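Local coordinates for protein bile salt hydrolase/transferase (Clostridium perfringens, PDB 2BJF) that hydrolyses the amide bond of glycine- and taurine-conjugated bile salts, releasing free bile acids, and also has acyltransferase activity on bile acids, at residues N187-E199 / A209-G221. Numbering follows the deposited sequence. Where two conformers were deposited one is given.
Sequences NQYVGLRYNQVPE and ALGQGTGLVGLPG. With TAU (2-aminoethanesulfonic acid), chain C.
The side-chain amide of Gln-196 bridges to 209-221 by pairing with both backbone N-H and C=O groups. Its OE1 accepts from Gly-213 N at 2.9 Å and from Thr-214 N at 3.2 Å, the two donors arriving from opposite faces of the amide, while NE2 gives a fairly straight bond to Gly-211 O (2.8 Å, 166°). These three bonds fix the rotation of the amide, which a bend at chi2 (73°) brings to the backbone of 211-214. Next to it, Thr-214 OG1 donates to Val-197 O at 2.7 Å, and Pro-198 O takes the N-H of Ala-209. Both segments are mostly loop; they form the base of a hairpin (strands 199-202 and 205-208) projecting from the Ntn-hydrolase core, and both meet neighbouring subunits of the tetramer. Gln-212 N donates to taurine O2 (2.8 Å), far from this chain's own Cys-2 and probably beside a neighbouring subunit's active site. Farther along, Arg-193 N bonds Gly-215 O, and a water near that oxygen and Gly-191 O accepts from Arg-193 NE; Val-197 CG2 covers a guanidinium face, and NH2 reaches Gly-191 O of another subunit. Beyond lies apolar packing: Leu-192 sets CB against Leu-216 CD2 and CD1 against Leu-219 CD1 (3.8 Å), and Tyr-189 CE1 lies 3.9 Å from Pro-220 CD.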
loop_
_atom_site.group_PDB
_atom_site.type_symbol
_atom_site.label_atom_id
_atom_site.label_comp_id
_atom_site.label_asym_id
_atom_site.label_seq_id
_atom_site.Cartn_x
_atom_site.Cartn_y
_atom_site.Cartn_z
ATOM N N ASN A 187 -6.947 5.005 -12.783
ATOM C CA ASN A 187 -8.296 4.552 -12.426
ATOM C C ASN A 187 -8.385 3.754 -11.120
ATOM O O ASN A 187 -9.451 3.676 -10.507
ATOM C CB ASN A 187 -8.896 3.731 -13.567
ATOM C CG ASN A 187 -9.171 4.559 -14.810
ATOM O OD1 ASN A 187 -9.458 5.755 -14.728
ATOM N ND2 ASN A 187 -9.095 3.920 -15.971
ATOM N N GLN A 188 -7.268 3.160 -10.705
ATOM C CA GLN A 188 -7.225 2.397 -9.456
ATOM C C GLN A 188 -7.275 3.296 -8.223
ATOM O O GLN A 188 -7.535 2.822 -7.114
ATOM C CB GLN A 188 -5.981 1.503 -9.402
ATOM C CG GLN A 188 -6.040 0.285 -10.316
ATOM C CD GLN A 188 -7.248 -0.604 -10.055
ATOM O OE1 GLN A 188 -8.109 -0.771 -10.923
ATOM N NE2 GLN A 188 -7.320 -1.172 -8.855
ATOM N N TYR A 189 -7.037 4.590 -8.427
ATOM C CA TYR A 189 -6.951 5.549 -7.324
ATOM C C TYR A 189 -8.093 6.570 -7.279
ATOM O O TYR A 189 -7.953 7.642 -6.684
ATOM C CB TYR A 189 -5.584 6.246 -7.362
ATOM C CG TYR A 189 -4.438 5.268 -7.243
ATOM C CD1 TYR A 189 -3.975 4.858 -5.992
ATOM C CD2 TYR A 189 -3.838 4.726 -8.378
ATOM C CE1 TYR A 189 -2.935 3.945 -5.877
ATOM C CE2 TYR A 189 -2.796 3.813 -8.275
ATOM C CZ TYR A 189 -2.350 3.429 -7.023
ATOM O OH TYR A 189 -1.319 2.525 -6.918
ATOM N N VAL A 190 -9.229 6.218 -7.881
ATOM C CA VAL A 190 -10.425 7.073 -7.856
ATOM C C VAL A 190 -10.929 7.341 -6.430
ATOM O O VAL A 190 -11.669 8.300 -6.199
ATOM C CB VAL A 190 -11.585 6.508 -8.731
ATOM C CG1 VAL A 190 -11.216 6.532 -10.209
ATOM C CG2 VAL A 190 -11.977 5.099 -8.297
ATOM N N GLY A 191 -10.514 6.496 -5.486
ATOM C CA GLY A 191 -10.925 6.619 -4.089
ATOM C C GLY A 191 -10.108 7.587 -3.250
ATOM O O GLY A 191 -10.389 7.764 -2.062
ATOM N N LEU A 192 -9.098 8.213 -3.854
ATOM C CA LEU A 192 -8.265 9.198 -3.152
ATOM C C LEU A 192 -9.028 10.491 -2.869
ATOM O O LEU A 192 -9.881 10.902 -3.657
ATOM C CB LEU A 192 -6.992 9.512 -3.947
ATOM C CG LEU A 192 -5.921 8.432 -4.133
ATOM C CD1 LEU A 192 -4.822 8.958 -5.047
ATOM C CD2 LEU A 192 -5.335 7.964 -2.800
ATOM N N ARG A 193 -8.713 11.124 -1.739
ATOM C CA ARG A 193 -9.346 12.383 -1.341
ATOM C C ARG A 193 -8.317 13.360 -0.781
ATOM O O ARG A 193 -7.481 12.987 0.044
ATOM C CB ARG A 193 -10.448 12.136 -0.305
ATOM C CG ARG A 193 -11.722 11.522 -0.875
ATOM C CD ARG A 193 -12.759 11.264 0.209
ATOM N NE ARG A 193 -12.437 10.090 1.021
ATOM C CZ ARG A 193 -13.206 9.611 1.996
ATOM N NH1 ARG A 193 -14.357 10.200 2.299
ATOM N NH2 ARG A 193 -12.824 8.536 2.673
ATOM N N TYR A 194 -8.382 14.610 -1.233
ATOM C CA TYR A 194 -7.468 15.645 -0.746
ATOM C C TYR A 194 -7.959 16.221 0.576
ATOM O O TYR A 194 -7.167 16.706 1.387
ATOM C CB TYR A 194 -7.300 16.765 -1.778
ATOM C CG TYR A 194 -7.006 16.281 -3.179
ATOM C CD1 TYR A 194 -5.972 15.374 -3.423
ATOM C CD2 TYR A 194 -7.760 16.731 -4.262
ATOM C CE1 TYR A 194 -5.701 14.923 -4.709
ATOM C CE2 TYR A 194 -7.497 16.286 -5.556
ATOM C CZ TYR A 194 -6.464 15.385 -5.769
ATOM O OH TYR A 194 -6.192 14.941 -7.040
ATOM N N ASN A 195 -9.273 16.160 0.780
ATOM C CA ASN A 195 -9.900 16.665 1.994
ATOM C C ASN A 195 -9.737 15.700 3.158
ATOM O O ASN A 195 -9.923 14.492 3.006
ATOM C CB ASN A 195 -11.383 16.952 1.752
ATOM C CG ASN A 195 -11.608 18.078 0.758
ATOM O OD1 ASN A 195 -10.738 18.927 0.552
ATOM N ND2 ASN A 195 -12.783 18.093 0.137
ATOM N N GLN A 196 -9.387 16.250 4.317
ATOM C CA GLN A 196 -9.201 15.470 5.538
ATOM C C GLN A 196 -10.440 14.643 5.884
ATOM O O GLN A 196 -11.568 15.137 5.811
ATOM C CB GLN A 196 -8.841 16.400 6.704
ATOM C CG GLN A 196 -8.659 15.716 8.063
ATOM C CD GLN A 196 -7.370 14.912 8.175
ATOM O OE1 GLN A 196 -6.723 14.593 7.177
ATOM N NE2 GLN A 196 -6.996 14.577 9.405
ATOM N N VAL A 197 -10.212 13.378 6.234
ATOM C CA VAL A 197 -11.254 12.525 6.799
ATOM C C VAL A 197 -10.998 12.457 8.310
ATOM O O VAL A 197 -10.096 11.744 8.757
ATOM C CB VAL A 197 -11.264 11.108 6.164
ATOM C CG1 VAL A 197 -12.424 10.281 6.710
ATOM C CG2 VAL A 197 -11.357 11.200 4.647
ATOM N N PRO A 198 -11.772 13.230 9.099
ATOM C CA PRO A 198 -11.489 13.404 10.526
ATOM C C PRO A 198 -11.869 12.220 11.418
ATOM O O PRO A 198 -11.269 12.039 12.482
ATOM C CB PRO A 198 -12.323 14.633 10.897
ATOM C CG PRO A 198 -13.465 14.609 9.951
ATOM C CD PRO A 198 -12.956 14.003 8.672
ATOM N N GLU A 199 -12.859 11.434 10.999
ATOM C CA GLU A 199 -13.349 10.326 11.818
ATOM C C GLU A 199 -13.977 9.190 11.019
ATOM O O GLU A 199 -14.327 9.352 9.847
ATOM C CB GLU A 199 -14.332 10.829 12.889
ATOM C CG GLU A 199 -15.583 11.516 12.346
ATOM C CD GLU A 199 -16.556 11.935 13.439
ATOM O OE1 GLU A 199 -16.155 11.988 14.623
ATOM O OE2 GLU A 199 -17.728 12.215 13.112
ATOM N N ALA A 209 -8.868 10.620 13.205
ATOM C CA ALA A 209 -7.671 10.964 12.447
ATOM C C ALA A 209 -6.589 11.436 13.410
ATOM O O ALA A 209 -6.845 12.277 14.273
ATOM C CB ALA A 209 -7.981 12.040 11.426
ATOM N N LEU A 210 -5.391 10.879 13.273
ATOM C CA LEU A 210 -4.297 11.205 14.188
ATOM C C LEU A 210 -3.430 12.348 13.677
ATOM O O LEU A 210 -2.621 12.904 14.419
ATOM C CB LEU A 210 -3.455 9.964 14.502
ATOM C CG LEU A 210 -4.199 8.786 15.150
ATOM C CD1 LEU A 210 -3.240 7.675 15.498
ATOM C CD2 LEU A 210 -4.988 9.200 16.387
ATOM N N GLY A 211 -3.618 12.696 12.407
ATOM C CA GLY A 211 -2.938 13.825 11.789
ATOM C C GLY A 211 -3.553 14.142 10.440
ATOM O O GLY A 211 -4.451 13.433 9.976
ATOM N N GLN A 212 -3.068 15.206 9.808
ATOM C CA GLN A 212 -3.550 15.597 8.488
ATOM C C GLN A 212 -3.095 14.618 7.412
ATOM O O GLN A 212 -1.987 14.081 7.481
ATOM C CB GLN A 212 -3.082 17.014 8.135
ATOM C CG GLN A 212 -3.733 18.128 8.951
ATOM C CD GLN A 212 -5.251 18.180 8.812
ATOM O OE1 GLN A 212 -5.959 18.408 9.789
ATOM N NE2 GLN A 212 -5.753 17.975 7.598
ATOM N N GLY A 213 -3.964 14.384 6.431
ATOM C CA GLY A 213 -3.620 13.586 5.255
ATOM C C GLY A 213 -4.287 12.227 5.130
ATOM O O GLY A 213 -3.886 11.412 4.300
ATOM N N THR A 214 -5.314 11.978 5.940
ATOM C CA THR A 214 -5.958 10.659 5.976
ATOM C C THR A 214 -6.693 10.282 4.689
ATOM O O THR A 214 -6.916 9.100 4.420
ATOM C CB THR A 214 -6.923 10.524 7.169
ATOM O OG1 THR A 214 -7.885 11.586 7.135
ATOM C CG2 THR A 214 -6.156 10.565 8.487
ATOM N N GLY A 215 -7.053 11.284 3.891
ATOM C CA GLY A 215 -7.764 11.049 2.635
ATOM C C GLY A 215 -6.923 10.402 1.547
ATOM O O GLY A 215 -7.462 9.755 0.645
ATOM N N LEU A 216 -5.604 10.578 1.627
ATOM C CA LEU A 216 -4.687 10.057 0.606
ATOM C C LEU A 216 -3.994 8.746 0.982
ATOM O O LEU A 216 -3.132 8.264 0.242
ATOM C CB LEU A 216 -3.636 11.108 0.226
ATOM C CG LEU A 216 -4.054 12.331 -0.592
ATOM C CD1 LEU A 216 -2.818 13.130 -0.974
ATOM C CD2 LEU A 216 -4.836 11.937 -1.842
ATOM N N VAL A 217 -4.365 8.166 2.121
ATOM C CA VAL A 217 -3.820 6.868 2.520
ATOM C C VAL A 217 -4.070 5.850 1.401
ATOM O O VAL A 217 -5.185 5.733 0.887
ATOM C CB VAL A 217 -4.386 6.401 3.885
ATOM C CG1 VAL A 217 -3.919 4.988 4.223
ATOM C CG2 VAL A 217 -3.964 7.374 4.984
ATOM N N GLY A 218 -3.007 5.153 1.006
ATOM C CA GLY A 218 -3.045 4.261 -0.150
ATOM C C GLY A 218 -2.200 4.769 -1.309
ATOM O O GLY A 218 -1.894 4.017 -2.235
ATOM N N LEU A 219 -1.829 6.047 -1.266
ATOM C CA LEU A 219 -0.920 6.614 -2.263
ATOM C C LEU A 219 0.433 5.907 -2.162
ATOM O O LEU A 219 0.981 5.785 -1.063
ATOM C CB LEU A 219 -0.756 8.124 -2.050
ATOM C CG LEU A 219 -0.111 8.952 -3.168
ATOM C CD1 LEU A 219 -1.061 9.141 -4.349
ATOM C CD2 LEU A 219 0.343 10.304 -2.637
ATOM N N PRO A 220 0.966 5.414 -3.300
ATOM C CA PRO A 220 2.251 4.705 -3.266
ATOM C C PRO A 220 3.431 5.646 -3.022
ATOM O O PRO A 220 3.488 6.728 -3.613
ATOM C CB PRO A 220 2.339 4.060 -4.652
ATOM C CG PRO A 220 1.495 4.912 -5.527
ATOM C CD PRO A 220 0.400 5.475 -4.661
ATOM N N GLY A 221 4.359 5.229 -2.163
ATOM C CA GLY A 221 5.459 6.095 -1.727
ATOM C C GLY A 221 6.856 5.788 -2.216
ATOM O O GLY A 221 7.804 6.495 -1.865
HETATM C C1 TAU C . -3.495 17.146 12.757
HETATM C C2 TAU C . -2.546 17.874 12.355
HETATM N N1 TAU C . -4.576 16.676 13.148
HETATM S S TAU C . -1.086 17.308 12.238
HETATM O O1 TAU C . -0.802 16.395 13.371
HETATM O O2 TAU C . -0.929 16.579 10.961
HETATM O O3 TAU C . -0.133 18.441 12.280
HETATM O O HOH W 1 -10.036 8.559 0.534
HETATM O O HOH W 2 -6.405 14.018 3.388
HETATM O O HOH W 3 -5.866 16.524 4.805
#